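Local coordinates for AbiEi antitoxin C-terminal domain-containing protein (Mycobacterium tuberculosis, PDB 1ZEL) that is of unknown function but probably binds DNA through a winged-helix domain and carries a domain of the AbiEi antitoxin family, at residues L113-R118 with L207-A212; G198-L203 with D285-P290; G182-L187 with D216-R221. All blocks are in the same frame, centred on the assembly; numbering follows the deposited sequence.

Contact 1: residues L113-R118 with L207-A212; sequences LGYLDR and LDDLVA. With NA (sodium ion), chain C.
D209 OD2 and the carbonyl O of G114 are bridged by one water, which donates to both, at 2.6 Å to D209 OD2 and 2.7 Å to G114 O. The bridge joins the Schellman motif that ends helix 106-113, with G114 at positive phi, to helix 207-212 of the AbiEi antitoxin-type domain. The other carboxylate oxygen of D209 serves a metal. D209 OD1 lies 2.2 Å from the sodium ion, and the backbone O of D209 binds the same ion at 2.5 Å. With CG opposite the backbone N (chi1 -164°), the carboxylate lies beside the residue's own carbonyl, and OD1 and the backbone O can share the ion. R167 and D213 complete the site.

The ring of Y115 packs between its own loop and helix 207-212. L210 CA sits over one face of the ring in a CH-pi contact, 3.9 Å from the centroid and 23° off the normal, while the carbonyl O of L113 lies over the opposite face, toward the rim. At the ring edge, Y115 CE2 comes to 3.8 Å from D209 CG, the carboxylate standing almost at right angles to the ring (81°). The phenol OH is hydrogen-bonded to D213 OD2, just beyond the helix; D213 is itself a sodium ligand, which makes Y115 a second-shell residue of the metal site. L203 and P183 also pack against this side chain. Further round the ring, the methyl CD1 of L210 meets Y115 CE1 at 3.6 Å.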
loop_
_atom_site.group_PDB
_atom_site.type_symbol
_atom_site.label_atom_id
_atom_site.label_comp_id
_atom_site.label_asym_id
_atom_site.label_seq_id
_atom_site.Cartn_x
_atom_site.Cartn_y
_atom_site.Cartn_z
ATOM N N LEU A 113 -8.724 4.897 -1.362
ATOM C CA LEU A 113 -9.469 5.946 -0.666
ATOM C C LEU A 113 -10.123 6.880 -1.683
ATOM O O LEU A 113 -11.057 7.630 -1.347
ATOM C CB LEU A 113 -8.545 6.760 0.254
ATOM C CG LEU A 113 -8.073 6.140 1.575
ATOM C CD1 LEU A 113 -7.041 7.041 2.295
ATOM C CD2 LEU A 113 -9.274 5.816 2.480
ATOM N N GLY A 114 -9.651 6.818 -2.922
ATOM C CA GLY A 114 -10.333 7.512 -4.032
ATOM C C GLY A 114 -9.736 8.833 -4.466
ATOM O O GLY A 114 -10.380 9.589 -5.203
ATOM N N TYR A 115 -8.478 9.079 -4.091
ATOM C CA TYR A 115 -7.851 10.374 -4.371
ATOM C C TYR A 115 -6.993 10.397 -5.636
ATOM O O TYR A 115 -6.322 11.400 -5.898
ATOM C CB TYR A 115 -7.053 10.869 -3.149
ATOM C CG TYR A 115 -7.834 10.801 -1.852
ATOM C CD1 TYR A 115 -7.297 10.204 -0.708
ATOM C CD2 TYR A 115 -9.120 11.276 -1.787
ATOM C CE1 TYR A 115 -8.034 10.126 0.459
ATOM C CE2 TYR A 115 -9.867 11.194 -0.608
ATOM C CZ TYR A 115 -9.319 10.621 0.496
ATOM O OH TYR A 115 -10.046 10.522 1.652
ATOM N N LEU A 116 -7.021 9.334 -6.438
ATOM C CA LEU A 116 -6.168 9.284 -7.619
ATOM C C LEU A 116 -6.957 9.008 -8.873
ATOM O O LEU A 116 -7.827 8.131 -8.898
ATOM C CB LEU A 116 -5.040 8.235 -7.477
ATOM C CG LEU A 116 -3.970 8.371 -6.392
ATOM C CD1 LEU A 116 -2.997 7.225 -6.447
ATOM C CD2 LEU A 116 -3.199 9.678 -6.519
ATOM N N ASP A 117 -6.630 9.751 -9.923
ATOM C CA ASP A 117 -7.215 9.558 -11.248
ATOM C C ASP A 117 -6.923 8.182 -11.843
ATOM O O ASP A 117 -7.784 7.579 -12.478
ATOM C CB ASP A 117 -6.687 10.649 -12.177
ATOM C CG ASP A 117 -7.170 12.037 -11.771
ATOM O OD1 ASP A 117 -8.362 12.137 -11.382
ATOM O OD2 ASP A 117 -6.372 13.008 -11.842
ATOM N N ARG A 118 -5.709 7.685 -11.623
ATOM C CA ARG A 118 -5.224 6.490 -12.309
ATOM C C ARG A 118 -4.742 5.480 -11.305
ATOM O O ARG A 118 -4.102 5.844 -10.320
ATOM C CB ARG A 118 -4.046 6.824 -13.242
ATOM C CG ARG A 118 -4.283 7.906 -14.310
ATOM C CD ARG A 118 -5.600 7.720 -15.047
ATOM N NE ARG A 118 -5.645 6.503 -15.852
ATOM C CZ ARG A 118 -6.740 5.773 -16.026
ATOM N NH1 ARG A 118 -7.865 6.135 -15.437
ATOM N NH2 ARG A 118 -6.713 4.684 -16.786
ATOM N N LEU A 207 -6.932 17.159 -3.608
ATOM C CA LEU A 207 -6.649 17.542 -2.224
ATOM C C LEU A 207 -7.894 17.963 -1.473
ATOM O O LEU A 207 -7.995 17.701 -0.285
ATOM C CB LEU A 207 -5.599 18.669 -2.149
ATOM C CG LEU A 207 -4.180 18.282 -2.551
ATOM C CD1 LEU A 207 -3.291 19.486 -2.403
ATOM C CD2 LEU A 207 -3.675 17.124 -1.639
ATOM N N ASP A 208 -8.838 18.640 -2.133
ATOM C CA ASP A 208 -10.071 19.040 -1.421
ATOM C C ASP A 208 -10.792 17.798 -0.849
ATOM O O ASP A 208 -11.223 17.767 0.334
ATOM C CB ASP A 208 -11.008 19.834 -2.340
ATOM C CG ASP A 208 -11.286 19.141 -3.695
ATOM O OD1 ASP A 208 -10.783 18.030 -4.019
ATOM O OD2 ASP A 208 -12.033 19.744 -4.476
ATOM N N ASP A 209 -10.853 16.763 -1.690
ATOM C CA ASP A 209 -11.487 15.495 -1.352
ATOM C C ASP A 209 -10.769 14.865 -0.150
ATOM O O ASP A 209 -11.410 14.432 0.803
ATOM C CB ASP A 209 -11.436 14.565 -2.575
ATOM C CG ASP A 209 -12.398 13.374 -2.481
ATOM O OD1 ASP A 209 -13.058 13.171 -1.429
ATOM O OD2 ASP A 209 -12.507 12.645 -3.490
ATOM N N LEU A 210 -9.441 14.820 -0.193
ATOM C CA LEU A 210 -8.654 14.237 0.908
ATOM C C LEU A 210 -8.870 14.974 2.233
ATOM O O LEU A 210 -9.180 14.374 3.283
ATOM C CB LEU A 210 -7.170 14.239 0.516
ATOM C CG LEU A 210 -6.100 13.989 1.588
ATOM C CD1 LEU A 210 -6.217 12.641 2.231
ATOM C CD2 LEU A 210 -4.711 14.132 0.972
ATOM N N VAL A 211 -8.751 16.291 2.159
ATOM C CA VAL A 211 -8.778 17.158 3.329
ATOM C C VAL A 211 -10.136 17.103 4.029
ATOM O O VAL A 211 -10.198 17.072 5.253
ATOM C CB VAL A 211 -8.401 18.605 2.916
ATOM C CG1 VAL A 211 -8.790 19.609 3.999
ATOM C CG2 VAL A 211 -6.905 18.687 2.625
ATOM N N ALA A 212 -11.217 17.088 3.254
ATOM C CA ALA A 212 -12.557 16.886 3.804
ATOM C C ALA A 212 -12.722 15.569 4.595
ATOM O O ALA A 212 -13.615 15.463 5.436
ATOM C CB ALA A 212 -13.613 16.972 2.688
HETATM NA NA NA C . -13.646 13.203 0.739
HETATM O O HOH W 1 -12.798 10.125 -4.137
#

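Contact 2: residues G198-L203 with D285-P290; sequences GPWADL and DELVVP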
loop_
_atom_site.group_PDB
_atom_site.type_symbol
_atom_site.label_atom_id
_atom_site.label_comp_id
_atom_site.label_asym_id
_atom_site.label_seq_id
_atom_site.Cartn_x
_atom_site.Cartn_y
_atom_site.Cartn_z
ATOM N N GLY A 198 4.720 8.916 -5.003
ATOM C CA GLY A 198 5.046 9.056 -6.432
ATOM C C GLY A 198 4.112 9.937 -7.258
ATOM O O GLY A 198 4.529 10.972 -7.785
ATOM N N PRO A 199 2.832 9.543 -7.379
ATOM C CA PRO A 199 1.956 10.264 -8.329
ATOM C C PRO A 199 1.347 11.584 -7.807
ATOM O O PRO A 199 0.120 11.752 -7.755
ATOM C CB PRO A 199 0.892 9.218 -8.665
ATOM C CG PRO A 199 0.769 8.391 -7.376
ATOM C CD PRO A 199 2.140 8.413 -6.717
ATOM N N TRP A 200 2.210 12.534 -7.444
ATOM C CA TRP A 200 1.734 13.844 -6.978
ATOM C C TRP A 200 0.779 14.529 -7.950
ATOM O O TRP A 200 -0.245 15.066 -7.533
ATOM C CB TRP A 200 2.913 14.768 -6.648
ATOM C CG TRP A 200 3.474 14.497 -5.293
ATOM C CD1 TRP A 200 4.544 13.717 -5.001
ATOM C CD2 TRP A 200 2.950 14.957 -4.047
ATOM N NE1 TRP A 200 4.750 13.688 -3.646
ATOM C CE2 TRP A 200 3.786 14.448 -3.035
ATOM C CE3 TRP A 200 1.882 15.779 -3.693
ATOM C CZ2 TRP A 200 3.573 14.715 -1.672
ATOM C CZ3 TRP A 200 1.667 16.045 -2.343
ATOM C CH2 TRP A 200 2.521 15.522 -1.351
ATOM N N ALA A 201 1.096 14.502 -9.235
ATOM C CA ALA A 201 0.234 15.164 -10.235
ATOM C C ALA A 201 -1.145 14.522 -10.274
ATOM O O ALA A 201 -2.134 15.185 -10.546
ATOM C CB ALA A 201 0.880 15.166 -11.635
ATOM N N ASP A 202 -1.202 13.226 -9.986
ATOM C CA ASP A 202 -2.449 12.470 -9.935
ATOM C C ASP A 202 -3.241 12.804 -8.655
ATOM O O ASP A 202 -4.472 12.716 -8.622
ATOM C CB ASP A 202 -2.099 10.981 -9.962
ATOM C CG ASP A 202 -3.053 10.158 -10.793
ATOM O OD1 ASP A 202 -3.594 9.194 -10.245
ATOM O OD2 ASP A 202 -3.238 10.444 -11.995
ATOM N N LEU A 203 -2.526 13.164 -7.596
ATOM C CA LEU A 203 -3.173 13.435 -6.310
ATOM C C LEU A 203 -3.661 14.883 -6.205
ATOM O O LEU A 203 -4.767 15.131 -5.735
ATOM C CB LEU A 203 -2.215 13.140 -5.152
ATOM C CG LEU A 203 -2.692 13.552 -3.746
ATOM C CD1 LEU A 203 -3.852 12.655 -3.279
ATOM C CD2 LEU A 203 -1.552 13.486 -2.780
ATOM N N ASP A 285 6.519 26.462 -1.614
ATOM C CA ASP A 285 5.890 25.355 -2.308
ATOM C C ASP A 285 6.458 25.217 -3.721
ATOM O O ASP A 285 6.185 26.041 -4.581
ATOM C CB ASP A 285 4.362 25.548 -2.345
ATOM C CG ASP A 285 3.630 24.407 -3.063
ATOM O OD1 ASP A 285 4.206 23.314 -3.206
ATOM O OD2 ASP A 285 2.468 24.612 -3.493
ATOM N N GLU A 286 7.239 24.159 -3.940
ATOM C CA GLU A 286 7.814 23.863 -5.251
ATOM C C GLU A 286 7.090 22.713 -5.933
ATOM O O GLU A 286 7.463 22.266 -7.032
ATOM C CB GLU A 286 9.297 23.554 -5.094
ATOM C CG GLU A 286 10.031 24.691 -4.430
ATOM C CD GLU A 286 11.505 24.446 -4.212
ATOM O OE1 GLU A 286 11.991 23.316 -4.453
ATOM O OE2 GLU A 286 12.187 25.411 -3.800
ATOM N N LEU A 287 6.003 22.279 -5.314
ATOM C CA LEU A 287 5.360 21.044 -5.717
ATOM C C LEU A 287 3.864 21.143 -5.990
ATOM O O LEU A 287 3.432 20.852 -7.088
ATOM C CB LEU A 287 5.636 19.956 -4.676
ATOM C CG LEU A 287 4.944 18.594 -4.789
ATOM C CD1 LEU A 287 5.442 17.848 -6.001
ATOM C CD2 LEU A 287 5.278 17.832 -3.521
ATOM N N VAL A 288 3.081 21.504 -4.984
ATOM C CA VAL A 288 1.637 21.391 -5.084
ATOM C C VAL A 288 1.088 22.376 -6.126
ATOM O O VAL A 288 0.558 21.949 -7.159
ATOM C CB VAL A 288 0.968 21.526 -3.705
ATOM C CG1 VAL A 288 -0.555 21.594 -3.825
ATOM C CG2 VAL A 288 1.366 20.322 -2.816
ATOM N N VAL A 289 1.263 23.677 -5.887
ATOM C CA VAL A 289 0.810 24.703 -6.853
ATOM C C VAL A 289 1.529 24.616 -8.226
ATOM O O VAL A 289 0.873 24.604 -9.273
ATOM C CB VAL A 289 0.783 26.121 -6.211
ATOM C CG1 VAL A 289 0.225 27.158 -7.181
ATOM C CG2 VAL A 289 -0.090 26.093 -4.972
ATOM N N PRO A 290 2.862 24.473 -8.236
ATOM C CA PRO A 290 3.544 24.241 -9.522
ATOM C C PRO A 290 3.027 23.058 -10.373
ATOM O O PRO A 290 2.971 23.181 -11.608
ATOM C CB PRO A 290 4.994 23.987 -9.098
ATOM C CG PRO A 290 5.119 24.724 -7.823
ATOM C CD PRO A 290 3.828 24.526 -7.123
#
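L287 sends its CG opposite the backbone N (chi1 173°), and chi2 near 68° then lays CD2 over the indole of W200, whose CG is anti to its carbonyl carbon. The methyl rests over the centre of the six-membered ring in a CH-pi contact, 3.7 Å from the centroid and close to the ring normal. The second methyl, CD1, reaches back to the root of the indole, 4.0 Å from W200 CG; the two methyls are thus spread along the side chain, CD1 at CB and CG, CD2 over the benzo ring. V288 adds a looser touch, its CG2 4.3 Å from W200 CZ3.

The contact joins the start of two helices, 200-203 and 288-296. In the second, an Asx turn and Asx motif organise the chain just before and at the first turn. D285 OD1 accepts from V288 N through its syn lone pair at 2.8 Å and from L287 N, which comes from above the carboxylate plane. D285 OD2 takes V289 N in an almost straight bond of 2.8 Å (176°) and is also hydrogen-bonded to Y236 OH. Three backbone amides thus hold the carboxylate, probably stabilising its negative charge, and fix the backbone from which L287 projects.

In 198-203, P199 is the centre of an inverse gamma turn, closed by W200 N to G198 O at 2.8 Å. The buried indole NE1 donates to the carbonyl O of P194, and F197 meets the indole edge-to-face.

Contact 3: residues G182-L187 with D216-R221; sequences GPEALL and DERLER
E184 and L219 face each other where helices 183-192 and 216-223 pack, their local axes 9.1 Å apart and crossing at -44°. The methyl CD2 of L219 is wedged against the first helix, 3.7 Å from the carbonyl O of E184 and 4.0 Å from L187 CD2, and E184 CB also leans on it. Beside this apolar patch, R218 crosses the glutamate at a slant, its CB 3.7 Å from E184 CG.

A bend at chi2 (98°) turns the E184 carboxylate toward the arginine. E184 OE1 meets R218 NE at the guanidinium edge in a salt bridge, but the hydrogen bond in it is weak and long at 3.5 Å, with the two planes 61° apart. The stronger partners of both groups lie in the next shell. R218, bent at chi3, gives NH1 to the carbonyl O of A155 and lies close to a bound formic acid molecule, probably from the crystallisation liquor. L238 of helix 228-240 backs L219. The other carboxylate oxygen, E184 OE2, accepts from the backbone N of S215, the residue just before helix 216-223, and forms a salt bridge with R160 NH2.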
loop_
_atom_site.group_PDB
_atom_site.type_symbol
_atom_site.label_atom_id
_atom_site.label_comp_id
_atom_site.label_asym_id
_atom_site.label_seq_id
_atom_site.Cartn_x
_atom_site.Cartn_y
_atom_site.Cartn_z
ATOM N N GLY A 182 -5.355 5.231 6.508
ATOM C CA GLY A 182 -6.477 6.103 6.250
ATOM C C GLY A 182 -5.996 7.451 5.727
ATOM O O GLY A 182 -4.796 7.658 5.529
ATOM N N PRO A 183 -6.937 8.381 5.490
ATOM C CA PRO A 183 -6.564 9.660 4.893
ATOM C C PRO A 183 -5.642 10.473 5.792
ATOM O O PRO A 183 -4.745 11.127 5.288
ATOM C CB PRO A 183 -7.899 10.385 4.709
ATOM C CG PRO A 183 -8.865 9.697 5.592
ATOM C CD PRO A 183 -8.387 8.264 5.704
ATOM N N GLU A 184 -5.867 10.441 7.104
ATOM C CA GLU A 184 -4.993 11.178 8.001
ATOM C C GLU A 184 -3.565 10.673 7.933
ATOM O O GLU A 184 -2.635 11.459 7.785
ATOM C CB GLU A 184 -5.521 11.157 9.441
ATOM C CG GLU A 184 -6.866 11.874 9.555
ATOM C CD GLU A 184 -8.044 10.916 9.542
ATOM O OE1 GLU A 184 -7.854 9.761 9.117
ATOM O OE2 GLU A 184 -9.153 11.319 9.960
ATOM N N ALA A 185 -3.387 9.360 7.990
ATOM C CA ALA A 185 -2.031 8.813 7.968
ATOM C C ALA A 185 -1.396 9.023 6.602
ATOM O O ALA A 185 -0.195 9.278 6.503
ATOM C CB ALA A 185 -2.013 7.346 8.393
ATOM N N LEU A 186 -2.212 8.947 5.552
ATOM C CA LEU A 186 -1.727 9.248 4.214
ATOM C C LEU A 186 -1.231 10.690 4.131
ATOM O O LEU A 186 -0.119 10.939 3.660
ATOM C CB LEU A 186 -2.828 9.025 3.182
ATOM C CG LEU A 186 -2.489 9.506 1.773
ATOM C CD1 LEU A 186 -1.309 8.732 1.136
ATOM C CD2 LEU A 186 -3.732 9.397 0.964
ATOM N N LEU A 187 -2.033 11.629 4.623
ATOM C CA LEU A 187 -1.680 13.032 4.502
ATOM C C LEU A 187 -0.403 13.275 5.304
ATOM O O LEU A 187 0.515 13.976 4.848
ATOM C CB LEU A 187 -2.815 13.929 5.006
ATOM C CG LEU A 187 -2.710 15.429 4.719
ATOM C CD1 LEU A 187 -4.110 16.052 4.561
ATOM C CD2 LEU A 187 -1.905 16.126 5.862
ATOM N N ASP A 216 -8.986 16.601 12.207
ATOM C CA ASP A 216 -7.803 17.332 12.662
ATOM C C ASP A 216 -7.204 16.774 13.964
ATOM O O ASP A 216 -6.002 16.875 14.175
ATOM C CB ASP A 216 -8.085 18.827 12.743
ATOM C CG ASP A 216 -8.457 19.429 11.373
ATOM O OD1 ASP A 216 -8.221 18.808 10.304
ATOM O OD2 ASP A 216 -9.010 20.523 11.358
ATOM N N GLU A 217 -8.019 16.165 14.826
ATOM C CA GLU A 217 -7.444 15.522 16.015
ATOM C C GLU A 217 -6.548 14.350 15.624
ATOM O O GLU A 217 -5.486 14.159 16.211
ATOM C CB GLU A 217 -8.498 15.033 17.004
ATOM C CG GLU A 217 -7.828 14.369 18.228
ATOM C CD GLU A 217 -8.797 13.803 19.269
ATOM O OE1 GLU A 217 -9.895 14.381 19.449
ATOM O OE2 GLU A 217 -8.446 12.786 19.910
ATOM N N ARG A 218 -6.990 13.547 14.665
ATOM C CA ARG A 218 -6.158 12.417 14.204
ATOM C C ARG A 218 -4.908 12.918 13.529
ATOM O O ARG A 218 -3.834 12.374 13.749
ATOM C CB ARG A 218 -6.927 11.522 13.254
ATOM C CG ARG A 218 -7.949 10.711 13.979
ATOM C CD ARG A 218 -8.853 9.991 13.015
ATOM N NE ARG A 218 -8.210 8.815 12.440
ATOM C CZ ARG A 218 -8.114 7.637 13.047
ATOM N NH1 ARG A 218 -7.530 6.636 12.427
ATOM N NH2 ARG A 218 -8.608 7.458 14.255
ATOM N N LEU A 219 -5.033 13.967 12.715
ATOM C CA LEU A 219 -3.857 14.575 12.080
ATOM C C LEU A 219 -2.823 14.965 13.134
ATOM O O LEU A 219 -1.632 14.652 13.024
ATOM C CB LEU A 219 -4.263 15.814 11.269
ATOM C CG LEU A 219 -4.924 15.503 9.916
ATOM C CD1 LEU A 219 -5.348 16.814 9.254
ATOM C CD2 LEU A 219 -3.983 14.713 8.978
ATOM N N GLU A 220 -3.300 15.623 14.184
ATOM C CA GLU A 220 -2.436 16.125 15.196
ATOM C C GLU A 220 -1.702 14.987 15.924
ATOM O O GLU A 220 -0.516 15.105 16.249
ATOM C CB GLU A 220 -3.279 16.961 16.158
ATOM C CG GLU A 220 -2.526 17.503 17.339
ATOM C CD GLU A 220 -3.430 18.244 18.298
ATOM O OE1 GLU A 220 -4.654 18.355 18.031
ATOM O OE2 GLU A 220 -2.903 18.712 19.325
ATOM N N ARG A 221 -2.405 13.891 16.186
ATOM C CA ARG A 221 -1.804 12.797 16.953
ATOM C C ARG A 221 -0.793 12.058 16.068
ATOM O O ARG A 221 0.246 11.613 16.536
ATOM C CB ARG A 221 -2.875 11.855 17.490
ATOM C CG ARG A 221 -3.747 12.492 18.586
ATOM C CD ARG A 221 -4.750 11.471 19.096
ATOM N NE ARG A 221 -4.082 10.285 19.635
ATOM C CZ ARG A 221 -4.558 9.045 19.538
ATOM N NH1 ARG A 221 -5.708 8.820 18.915
ATOM N NH2 ARG A 221 -3.872 8.029 20.050
#

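How the contacts relate
The three contacts interlock along the chain: 113-118, 182-187, 198-203, 207-212, 216-221 and 285-290 belong in turn to contacts 1, 3, 2, 1, 3 and 2. Contact 1 touches both others, its centre about 13 Å from that of contact 2 and about 14 Å from that of contact 3; the centres of contacts 2 and 3 are about 19 Å apart and the two do not touch. R118 N probably hydrogen-bonds to D202 OD1, and L113 and L210 pack on P183. Helix 228-240 borders all three, meeting L207, V288 and L219. Together they tie the loop after helix 106-113, a run of short helices and the start of the C-terminal helix 288-296 together, with the sodium site at contact 1.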